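Local coordinates for protein amino acid amide racemase (Ochrobactrum anthropi, PDB 6GIO) that belongs to the class-III aminotransferase family, enzymes of the fold type I class, and holds pyridoxal-5'-phosphate in its pocket, at residues R129-S134 with E197-V202; L165-P170 with E180-L185; P172-F177 with D356-R361. All blocks are in the same frame, centred on the assembly; numbering follows the deposited sequence.

Interaction 1: R129-S134 with E197-V202; sequences RSRIIS and EQVAAV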
loop_
_atom_site.group_PDB
_atom_site.type_symbol
_atom_site.label_atom_id
_atom_site.label_comp_id
_atom_site.label_asym_id
_atom_site.label_seq_id
_atom_site.Cartn_x
_atom_site.Cartn_y
_atom_site.Cartn_z
ATOM N N ARG C 129 -13.941 11.937 18.210
ATOM C CA ARG C 129 -14.991 12.526 17.422
ATOM C C ARG C 129 -15.143 11.706 16.128
ATOM O O ARG C 129 -14.192 11.223 15.602
ATOM C CB ARG C 129 -14.601 13.951 17.101
ATOM C CG ARG C 129 -14.292 14.829 18.309
ATOM C CD ARG C 129 -13.849 16.160 17.780
ATOM N NE ARG C 129 -13.588 17.165 18.791
ATOM C CZ ARG C 129 -13.515 18.461 18.550
ATOM N NH1 ARG C 129 -13.729 18.941 17.319
ATOM N NH2 ARG C 129 -13.273 19.287 19.554
ATOM N N SER C 130 -16.352 11.573 15.624
ATOM C CA SER C 130 -16.652 10.626 14.569
ATOM C C SER C 130 -16.891 11.262 13.214
ATOM O O SER C 130 -16.869 10.571 12.184
ATOM C CB SER C 130 -17.903 9.812 14.995
ATOM O OG SER C 130 -19.008 10.695 15.273
ATOM N N ARG C 131 -17.154 12.568 13.210
ATOM C CA ARG C 131 -17.522 13.272 11.993
ATOM C C ARG C 131 -16.302 13.854 11.247
ATOM O O ARG C 131 -15.296 14.255 11.871
ATOM C CB ARG C 131 -18.504 14.385 12.312
ATOM C CG ARG C 131 -19.832 13.894 12.867
ATOM C CD ARG C 131 -20.727 15.093 13.103
ATOM N NE ARG C 131 -21.837 14.839 14.033
ATOM C CZ ARG C 131 -23.054 14.456 13.669
ATOM N NH1 ARG C 131 -23.366 14.231 12.387
ATOM N NH2 ARG C 131 -23.969 14.281 14.615
ATOM N N ILE C 132 -16.424 13.883 9.913
ATOM C CA ILE C 132 -15.352 14.332 9.029
ATOM C C ILE C 132 -15.871 15.347 8.001
ATOM O O ILE C 132 -16.914 15.128 7.421
ATOM C CB ILE C 132 -14.688 13.129 8.284
ATOM C CG1 ILE C 132 -13.947 12.218 9.275
ATOM C CG2 ILE C 132 -13.719 13.621 7.208
ATOM C CD1 ILE C 132 -12.801 12.849 10.031
ATOM N N ILE C 133 -15.124 16.424 7.753
ATOM C CA ILE C 133 -15.486 17.385 6.695
ATOM C C ILE C 133 -14.602 17.093 5.486
ATOM O O ILE C 133 -13.407 17.006 5.600
ATOM C CB ILE C 133 -15.394 18.848 7.154
ATOM C CG1 ILE C 133 -16.341 19.078 8.349
ATOM C CG2 ILE C 133 -15.770 19.819 6.020
ATOM C CD1 ILE C 133 -15.947 20.243 9.224
ATOM N N SER C 134 -15.230 16.932 4.347
ATOM C CA SER C 134 -14.532 16.739 3.096
ATOM C C SER C 134 -15.177 17.576 1.937
ATOM O O SER C 134 -16.187 18.250 2.136
ATOM C CB SER C 134 -14.591 15.263 2.794
ATOM O OG SER C 134 -13.908 14.974 1.618
ATOM N N GLU C 197 -18.052 20.285 17.501
ATOM C CA GLU C 197 -17.320 19.517 18.521
ATOM C C GLU C 197 -17.439 18.002 18.313
ATOM O O GLU C 197 -16.797 17.221 19.027
ATOM C CB GLU C 197 -17.734 19.937 19.946
ATOM C CG GLU C 197 -19.105 19.440 20.386
ATOM C CD GLU C 197 -20.331 20.217 19.820
ATOM O OE1 GLU C 197 -20.202 21.232 19.068
ATOM O OE2 GLU C 197 -21.460 19.774 20.152
ATOM N N GLN C 198 -18.214 17.576 17.315
ATOM C CA GLN C 198 -18.272 16.150 16.960
ATOM C C GLN C 198 -17.434 15.843 15.705
ATOM O O GLN C 198 -17.413 14.705 15.204
ATOM C CB GLN C 198 -19.715 15.700 16.761
ATOM C CG GLN C 198 -20.543 15.722 18.041
ATOM C CD GLN C 198 -22.002 15.367 17.821
ATOM O OE1 GLN C 198 -22.441 15.050 16.712
ATOM N NE2 GLN C 198 -22.768 15.437 18.887
ATOM N N VAL C 199 -16.754 16.861 15.206
ATOM C CA VAL C 199 -15.977 16.741 13.992
ATOM C C VAL C 199 -14.509 16.591 14.349
ATOM O O VAL C 199 -13.899 17.512 14.960
ATOM C CB VAL C 199 -16.153 17.967 13.071
ATOM C CG1 VAL C 199 -15.298 17.773 11.813
ATOM C CG2 VAL C 199 -17.612 18.172 12.721
ATOM N N ALA C 200 -13.964 15.421 13.990
ATOM C CA ALA C 200 -12.549 15.095 14.231
ATOM C C ALA C 200 -11.612 16.016 13.429
ATOM O O ALA C 200 -10.638 16.575 13.957
ATOM C CB ALA C 200 -12.263 13.648 13.822
ATOM N N ALA C 201 -11.914 16.123 12.136
ATOM C CA ALA C 201 -11.010 16.702 11.176
ATOM C C ALA C 201 -11.704 17.206 9.934
ATOM O O ALA C 201 -12.786 16.728 9.582
ATOM C CB ALA C 201 -10.025 15.637 10.765
ATOM N N VAL C 202 -11.046 18.138 9.240
ATOM C CA VAL C 202 -11.452 18.580 7.900
ATOM C C VAL C 202 -10.316 18.202 7.014
ATOM O O VAL C 202 -9.154 18.465 7.370
ATOM C CB VAL C 202 -11.722 20.118 7.800
ATOM C CG1 VAL C 202 -10.622 20.939 8.441
ATOM C CG2 VAL C 202 -11.947 20.571 6.357
#
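In the seven-stranded mixed sheet of the fold type I PLP enzymes, strands 131-135 and 199-204 run side by side and parallel, and the pairing starts where Arg131 meets Val199. Arg131 N donates to Gln198 O at 2.9 Å and Arg131 O accepts from Ala200 N at 2.8 Å, so the peptide groups of Arg131 straddle Val199 in the usual parallel manner. Farther along, Ile133 N gives Ala201 O a nearly straight bond of 3.0 Å (171°). Between these links Ala200 adopts a helical backbone conformation, and Ala201 N is left buried with no partner in the model.

Ile133, Val199 and Val202 share one face of the pair. There the side chains of Ile133 and Val199 cross at about a right angle, with Ile133 CD1 3.6 Å from Val199 CG1, and Leu186 and Phe190 of helix 179-191 pack on Ile133. Toward the other face, Ile132 sends CD1 against the methyl groups of Ala200 and Ala201; the alanines also touch helix 112-127.

Two arginines fasten the start of the pairing. With CG anti to the carbonyl carbon (chi1 -56°) and the chain extended to NE, Arg129 runs along the 197-199 backbone until Arg129 NH1, with the acceptor close to the guanidinium plane, bonds Val199 O at 2.8 Å, while Glu197 O sits over one guanidinium face. Arg131 lies alongside Gln198, the two pointing the same way with the guanidinium and amide planes only 7° apart. This near coplanarity lets a single oxygen, Gln198 OE1, take both Arg131 NE, on a lone pair at 2.8 Å, and Arg131 NH2, nearly along the C=O axis at 2.7 Å.

Interaction 2: L165-P170 with E180-L185; sequences LLLPYP and EAVLEL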
loop_
_atom_site.group_PDB
_atom_site.type_symbol
_atom_site.label_atom_id
_atom_site.label_comp_id
_atom_site.label_asym_id
_atom_site.label_seq_id
_atom_site.Cartn_x
_atom_site.Cartn_y
_atom_site.Cartn_z
ATOM N N LEU C 165 -19.483 15.098 6.096
ATOM C CA LEU C 165 -20.111 16.291 5.557
ATOM C C LEU C 165 -19.336 16.657 4.320
ATOM O O LEU C 165 -18.155 17.011 4.444
ATOM C CB LEU C 165 -20.034 17.446 6.583
ATOM C CG LEU C 165 -20.629 18.796 6.117
ATOM C CD1 LEU C 165 -22.015 18.571 5.545
ATOM C CD2 LEU C 165 -20.687 19.843 7.230
ATOM N N LEU C 166 -19.979 16.535 3.145
ATOM C CA LEU C 166 -19.421 16.962 1.845
ATOM C C LEU C 166 -19.870 18.365 1.377
ATOM O O LEU C 166 -21.058 18.619 1.194
ATOM C CB LEU C 166 -19.788 15.969 0.757
ATOM C CG LEU C 166 -19.090 14.618 0.805
ATOM C CD1 LEU C 166 -19.707 13.722 -0.275
ATOM C CD2 LEU C 166 -17.584 14.692 0.611
ATOM N N LEU C 167 -18.913 19.268 1.157
ATOM C CA LEU C 167 -19.200 20.634 0.750
ATOM C C LEU C 167 -18.721 20.863 -0.647
ATOM O O LEU C 167 -17.738 20.243 -1.036
ATOM C CB LEU C 167 -18.423 21.598 1.637
ATOM C CG LEU C 167 -18.699 21.598 3.142
ATOM C CD1 LEU C 167 -17.671 22.454 3.846
ATOM C CD2 LEU C 167 -20.105 22.085 3.422
ATOM N N PRO C 168 -19.348 21.810 -1.392
ATOM C CA PRO C 168 -18.784 22.198 -2.669
ATOM C C PRO C 168 -17.417 22.851 -2.516
ATOM O O PRO C 168 -17.142 23.582 -1.528
ATOM C CB PRO C 168 -19.816 23.200 -3.226
ATOM C CG PRO C 168 -21.073 22.963 -2.459
ATOM C CD PRO C 168 -20.601 22.543 -1.115
ATOM N N TYR C 169 -16.540 22.562 -3.468
ATOM C CA TYR C 169 -15.264 23.271 -3.540
ATOM C C TYR C 169 -15.441 24.496 -4.469
ATOM O O TYR C 169 -15.793 24.362 -5.633
ATOM C CB TYR C 169 -14.152 22.309 -4.007
ATOM C CG TYR C 169 -12.715 22.716 -3.767
ATOM C CD1 TYR C 169 -12.063 23.565 -4.633
ATOM C CD2 TYR C 169 -11.964 22.153 -2.698
ATOM C CE1 TYR C 169 -10.708 23.872 -4.463
ATOM C CE2 TYR C 169 -10.630 22.445 -2.524
ATOM C CZ TYR C 169 -10.002 23.322 -3.401
ATOM O OH TYR C 169 -8.660 23.623 -3.253
ATOM N N PRO C 170 -15.262 25.693 -3.928
ATOM C CA PRO C 170 -15.480 26.889 -4.727
ATOM C C PRO C 170 -14.549 26.973 -5.914
ATOM O O PRO C 170 -13.317 26.930 -5.741
ATOM C CB PRO C 170 -15.111 28.034 -3.792
ATOM C CG PRO C 170 -14.898 27.457 -2.463
ATOM C CD PRO C 170 -14.879 25.988 -2.535
ATOM N N GLU C 180 -17.686 32.618 0.057
ATOM C CA GLU C 180 -18.554 33.091 1.143
ATOM C C GLU C 180 -19.766 32.142 1.285
ATOM O O GLU C 180 -20.245 31.887 2.403
ATOM C CB GLU C 180 -19.007 34.535 0.868
ATOM C CG GLU C 180 -17.908 35.630 0.871
ATOM C CD GLU C 180 -16.874 35.560 -0.299
ATOM O OE1 GLU C 180 -17.167 34.986 -1.385
ATOM O OE2 GLU C 180 -15.736 36.082 -0.132
ATOM N N ALA C 181 -20.254 31.620 0.150
ATOM C CA ALA C 181 -21.373 30.724 0.156
ATOM C C ALA C 181 -21.007 29.396 0.802
ATOM O O ALA C 181 -21.793 28.804 1.529
ATOM C CB ALA C 181 -21.898 30.510 -1.261
ATOM N N VAL C 182 -19.810 28.894 0.532
ATOM C CA VAL C 182 -19.422 27.624 1.108
ATOM C C VAL C 182 -19.203 27.762 2.633
ATOM O O VAL C 182 -19.716 26.963 3.430
ATOM C CB VAL C 182 -18.235 27.077 0.357
ATOM C CG1 VAL C 182 -17.650 25.862 1.041
ATOM C CG2 VAL C 182 -18.727 26.696 -1.043
ATOM N N LEU C 183 -18.537 28.822 3.033
ATOM C CA LEU C 183 -18.341 29.098 4.460
ATOM C C LEU C 183 -19.659 29.240 5.169
ATOM O O LEU C 183 -19.824 28.782 6.292
ATOM C CB LEU C 183 -17.510 30.352 4.662
ATOM C CG LEU C 183 -16.080 30.221 4.165
ATOM C CD1 LEU C 183 -15.411 31.606 4.086
ATOM C CD2 LEU C 183 -15.261 29.208 4.995
ATOM N N GLU C 184 -20.619 29.907 4.528
ATOM C CA GLU C 184 -21.975 30.135 5.110
ATOM C C GLU C 184 -22.671 28.776 5.331
ATOM O O GLU C 184 -23.189 28.553 6.376
ATOM C CB GLU C 184 -22.731 31.172 4.258
ATOM C CG GLU C 184 -24.243 31.179 4.411
ATOM C CD GLU C 184 -25.036 32.394 3.933
ATOM O OE1 GLU C 184 -25.831 32.280 2.995
ATOM O OE2 GLU C 184 -24.900 33.435 4.529
ATOM N N LEU C 185 -22.645 27.922 4.318
ATOM C CA LEU C 185 -23.193 26.593 4.356
ATOM C C LEU C 185 -22.588 25.762 5.496
ATOM O O LEU C 185 -23.306 25.061 6.192
ATOM C CB LEU C 185 -22.988 25.900 2.994
ATOM C CG LEU C 185 -23.555 24.515 2.785
ATOM C CD1 LEU C 185 -25.038 24.432 3.066
ATOM C CD2 LEU C 185 -23.323 24.100 1.348
#
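Apolar side-chain contacts account for most of the meeting between residues 165-170 and residues 180-185 of helix 179-191, with Val182 as the central residue. Val182 CG2 approaches the ring of Pro170 at Pro170 CG, 4.2 Å away, the two side chains crossing at about a right angle, and also faces Pro168 CB. Val182 CG1 turns to Leu167 CB at 4.4 Å. About one helical turn later Leu185 continues the same face. With CG anti to the backbone N (chi1 -177°), its branched end reaches the sheet side: Leu185 CD2 stands 4.0 Å from Pro168 CD, and Leu185 CG lies beside CD2 of Leu167.

The second kind of contact is between methyl groups and a carbonyl. Pro168 O lies against both branches of Val182, 3.5 Å from Val182 CG1 and 3.5 Å from Val182 CG2, so the valine straddles this oxygen by van der Waals contact.

Both elements belong to a beta-alpha-beta crossover of the PLP-binding domain. Strand 164-167, at the edge of its sheet within this chain, runs into a loop and then into helix 179-191, which packs back on the strand it came from before the chain enters strand 199-204, two places along in the sheet. Helix 220-229 adds Phe220, which touches both Pro170 and Val182.

Within the two segments the backbone hydrogen bonds are helical, Glu184 N donating to Glu180 O and Leu185 N to Ala181 O at 3.0 Å. The strand bonds its neighbour 131-135 instead. Val182 and Leu185, three residues apart in the helical repeat, both face the strand.

Interaction 3: P172-F177 with D356-R361; sequences PFRPRF and DLVSDR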
loop_
_atom_site.group_PDB
_atom_site.type_symbol
_atom_site.label_atom_id
_atom_site.label_comp_id
_atom_site.label_asym_id
_atom_site.label_seq_id
_atom_site.Cartn_x
_atom_site.Cartn_y
_atom_site.Cartn_z
ATOM N N PRO C 172 -13.475 29.069 -9.221
ATOM C CA PRO C 172 -13.537 30.327 -9.961
ATOM C C PRO C 172 -13.990 30.205 -11.435
ATOM O O PRO C 172 -14.554 31.144 -11.936
ATOM C CB PRO C 172 -12.104 30.860 -9.897
ATOM C CG PRO C 172 -11.449 30.115 -8.794
ATOM C CD PRO C 172 -12.117 28.780 -8.725
ATOM N N PHE C 173 -13.761 29.085 -12.104
ATOM C CA PHE C 173 -14.087 28.955 -13.529
ATOM C C PHE C 173 -15.558 28.590 -13.759
ATOM O O PHE C 173 -16.135 29.009 -14.736
ATOM C CB PHE C 173 -13.170 27.924 -14.194
ATOM C CG PHE C 173 -13.279 27.880 -15.716
ATOM C CD1 PHE C 173 -12.829 28.937 -16.487
ATOM C CD2 PHE C 173 -13.799 26.767 -16.363
ATOM C CE1 PHE C 173 -12.888 28.890 -17.868
ATOM C CE2 PHE C 173 -13.869 26.702 -17.745
ATOM C CZ PHE C 173 -13.412 27.779 -18.511
ATOM N N ARG C 174 -16.164 27.814 -12.849
ATOM C CA ARG C 174 -17.602 27.519 -12.885
ATOM C C ARG C 174 -18.196 27.933 -11.564
ATOM O O ARG C 174 -18.513 27.086 -10.745
ATOM C CB ARG C 174 -17.845 26.051 -13.156
ATOM C CG ARG C 174 -17.285 25.645 -14.515
ATOM C CD ARG C 174 -17.813 24.334 -15.008
ATOM N NE ARG C 174 -17.437 24.103 -16.398
ATOM C CZ ARG C 174 -16.226 23.725 -16.806
ATOM N NH1 ARG C 174 -15.245 23.554 -15.941
ATOM N NH2 ARG C 174 -15.980 23.530 -18.101
ATOM N N PRO C 175 -18.343 29.252 -11.340
ATOM C CA PRO C 175 -18.532 29.772 -9.961
ATOM C C PRO C 175 -19.975 29.713 -9.456
ATOM O O PRO C 175 -20.575 30.747 -9.137
ATOM C CB PRO C 175 -18.036 31.206 -10.084
ATOM C CG PRO C 175 -18.486 31.583 -11.435
ATOM C CD PRO C 175 -18.271 30.361 -12.306
ATOM N N ARG C 176 -20.509 28.497 -9.399
ATOM C CA ARG C 176 -21.796 28.205 -8.764
ATOM C C ARG C 176 -21.778 28.587 -7.268
ATOM O O ARG C 176 -22.760 29.098 -6.744
ATOM C CB ARG C 176 -22.150 26.732 -8.987
ATOM C CG ARG C 176 -22.339 26.411 -10.479
ATOM C CD ARG C 176 -22.768 24.974 -10.785
ATOM N NE ARG C 176 -24.165 24.748 -10.422
ATOM C CZ ARG C 176 -24.897 23.682 -10.755
ATOM N NH1 ARG C 176 -24.392 22.693 -11.499
ATOM N NH2 ARG C 176 -26.157 23.605 -10.328
ATOM N N PHE C 177 -20.641 28.413 -6.606
ATOM C CA PHE C 177 -20.573 28.639 -5.175
ATOM C C PHE C 177 -19.389 29.496 -4.832
ATOM O O PHE C 177 -18.254 29.126 -5.071
ATOM C CB PHE C 177 -20.502 27.291 -4.401
ATOM C CG PHE C 177 -21.667 26.386 -4.646
ATOM C CD1 PHE C 177 -22.835 26.514 -3.912
ATOM C CD2 PHE C 177 -21.595 25.402 -5.621
ATOM C CE1 PHE C 177 -23.918 25.691 -4.169
ATOM C CE2 PHE C 177 -22.666 24.559 -5.877
ATOM C CZ PHE C 177 -23.830 24.694 -5.148
ATOM N N ASP C 356 -8.733 23.311 -19.207
ATOM C CA ASP C 356 -10.154 23.002 -19.203
ATOM C C ASP C 356 -10.770 23.127 -20.627
ATOM O O ASP C 356 -10.817 24.222 -21.204
ATOM C CB ASP C 356 -10.831 23.957 -18.225
ATOM C CG ASP C 356 -12.211 23.530 -17.887
ATOM O OD1 ASP C 356 -12.969 23.225 -18.832
ATOM O OD2 ASP C 356 -12.501 23.439 -16.680
ATOM N N LEU C 357 -11.184 22.016 -21.215
ATOM C CA LEU C 357 -11.722 22.015 -22.551
ATOM C C LEU C 357 -13.230 22.262 -22.517
ATOM O O LEU C 357 -13.956 21.636 -21.734
ATOM C CB LEU C 357 -11.458 20.677 -23.238
ATOM C CG LEU C 357 -10.014 20.229 -23.234
ATOM C CD1 LEU C 357 -9.879 18.910 -23.926
ATOM C CD2 LEU C 357 -9.123 21.258 -23.911
ATOM N N VAL C 358 -13.686 23.190 -23.346
ATOM C CA VAL C 358 -15.097 23.598 -23.350
ATOM C C VAL C 358 -15.690 23.534 -24.758
ATOM O O VAL C 358 -15.038 23.895 -25.720
ATOM C CB VAL C 358 -15.278 25.004 -22.807
ATOM C CG1 VAL C 358 -14.853 25.092 -21.333
ATOM C CG2 VAL C 358 -14.514 26.029 -23.644
ATOM N N SER C 359 -16.927 23.076 -24.879
ATOM C CA SER C 359 -17.610 23.074 -26.174
ATOM C C SER C 359 -18.166 24.451 -26.496
ATOM O O SER C 359 -18.539 24.705 -27.640
ATOM C CB SER C 359 -18.717 22.008 -26.230
ATOM O OG SER C 359 -19.695 22.195 -25.223
ATOM N N ASP C 360 -18.216 25.348 -25.504
ATOM C CA ASP C 360 -18.765 26.686 -25.734
ATOM C C ASP C 360 -18.068 27.661 -24.788
ATOM O O ASP C 360 -18.089 27.441 -23.563
ATOM C CB ASP C 360 -20.286 26.649 -25.499
ATOM C CG ASP C 360 -20.980 27.971 -25.844
ATOM O OD1 ASP C 360 -20.943 28.960 -25.058
ATOM O OD2 ASP C 360 -21.557 28.008 -26.940
ATOM N N ARG C 361 -17.436 28.703 -25.330
ATOM C CA ARG C 361 -16.680 29.632 -24.507
ATOM C C ARG C 361 -17.553 30.492 -23.568
ATOM O O ARG C 361 -17.111 30.915 -22.462
ATOM C CB ARG C 361 -15.838 30.534 -25.394
ATOM C CG ARG C 361 -14.671 29.847 -26.065
ATOM C CD ARG C 361 -13.736 30.853 -26.749
ATOM N NE ARG C 361 -12.954 31.661 -25.810
ATOM C CZ ARG C 361 -11.879 31.225 -25.143
ATOM N NH1 ARG C 361 -11.454 29.968 -25.274
ATOM N NH2 ARG C 361 -11.226 32.039 -24.337
#
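Three flat groups meet where Phe173 and Arg174 face Asp356. The guanidinium of Arg174 has Phe173 CE2 over one face, 3.6 Å above its plane and displaced toward the rim, and the carboxylate of Asp356 at its edge. The ring of Phe173 has Val358 CG1 at its edge, with Phe173 CE2 4.1 Å from that methyl group, and Arg174 NH1 also lies near the ring plane. Phe173 CG is anti to the backbone N (chi1 -171°), which carries the ring toward Asp356. Toward the carboxylate the ring is turned obliquely: the planes are 47° apart, and Phe173 CE2 comes within 3.6 Å of Asp356 CG.

Arg174 and Asp356 approach from opposite directions and join end-on through two nitrogens and two oxygens. Arg174 NH1 bonds Asp356 OD2 at 2.8 Å and Arg174 NH2 bonds Asp356 OD1 at 3.1 Å, each oxygen being used on its syn side. The planes are nonetheless twisted 34° against each other, so both donors lie somewhat out of the carboxylate plane. Val358 CG1 adds a nonpolar neighbour, 3.8 Å from Arg174 NH2.

Both charged groups have further partners. Asp356 OD2 forms another salt bridge with Arg347, which would be expected to favour the ionised carboxylate, and Arg174 NH2 also donates to Arg364 O. In the loop itself, Asp171 OD1 accepts from Phe173 N, and just after Arg174 the chain folds through an inverse gamma turn centred on Pro175, with Arg176 N bonded to Arg174 O.

The arrangement is a bidentate arginine-aspartate salt bridge flanked by an aromatic ring. It joins the loop that follows strand 164-167 of the large, PLP-binding domain to strand 352-357, in the sheet of the small domain of this two-domain fold.

Overall arrangement
From the N terminus, the chain enters strand 131-135, whose partner in interaction 1 arrives only at 197-202, closing a long loop. Within that loop come strand 164-167 and helix 179-191, joined by the short-range interaction 2. Segment 172-177 lies in the loop between them and has its partner far downstream at 356-361, so interaction 3 crosses both of the others. Interactions 1 and 2 share a sheet, where Ile132 and Ser134 probably hydrogen-bond to Leu165. Interactions 2 and 3 meet at Phe177, which packs on Pro168, Pro170 and Val182. Together they link the large-domain sheet, its covering helix and the small-domain sheet.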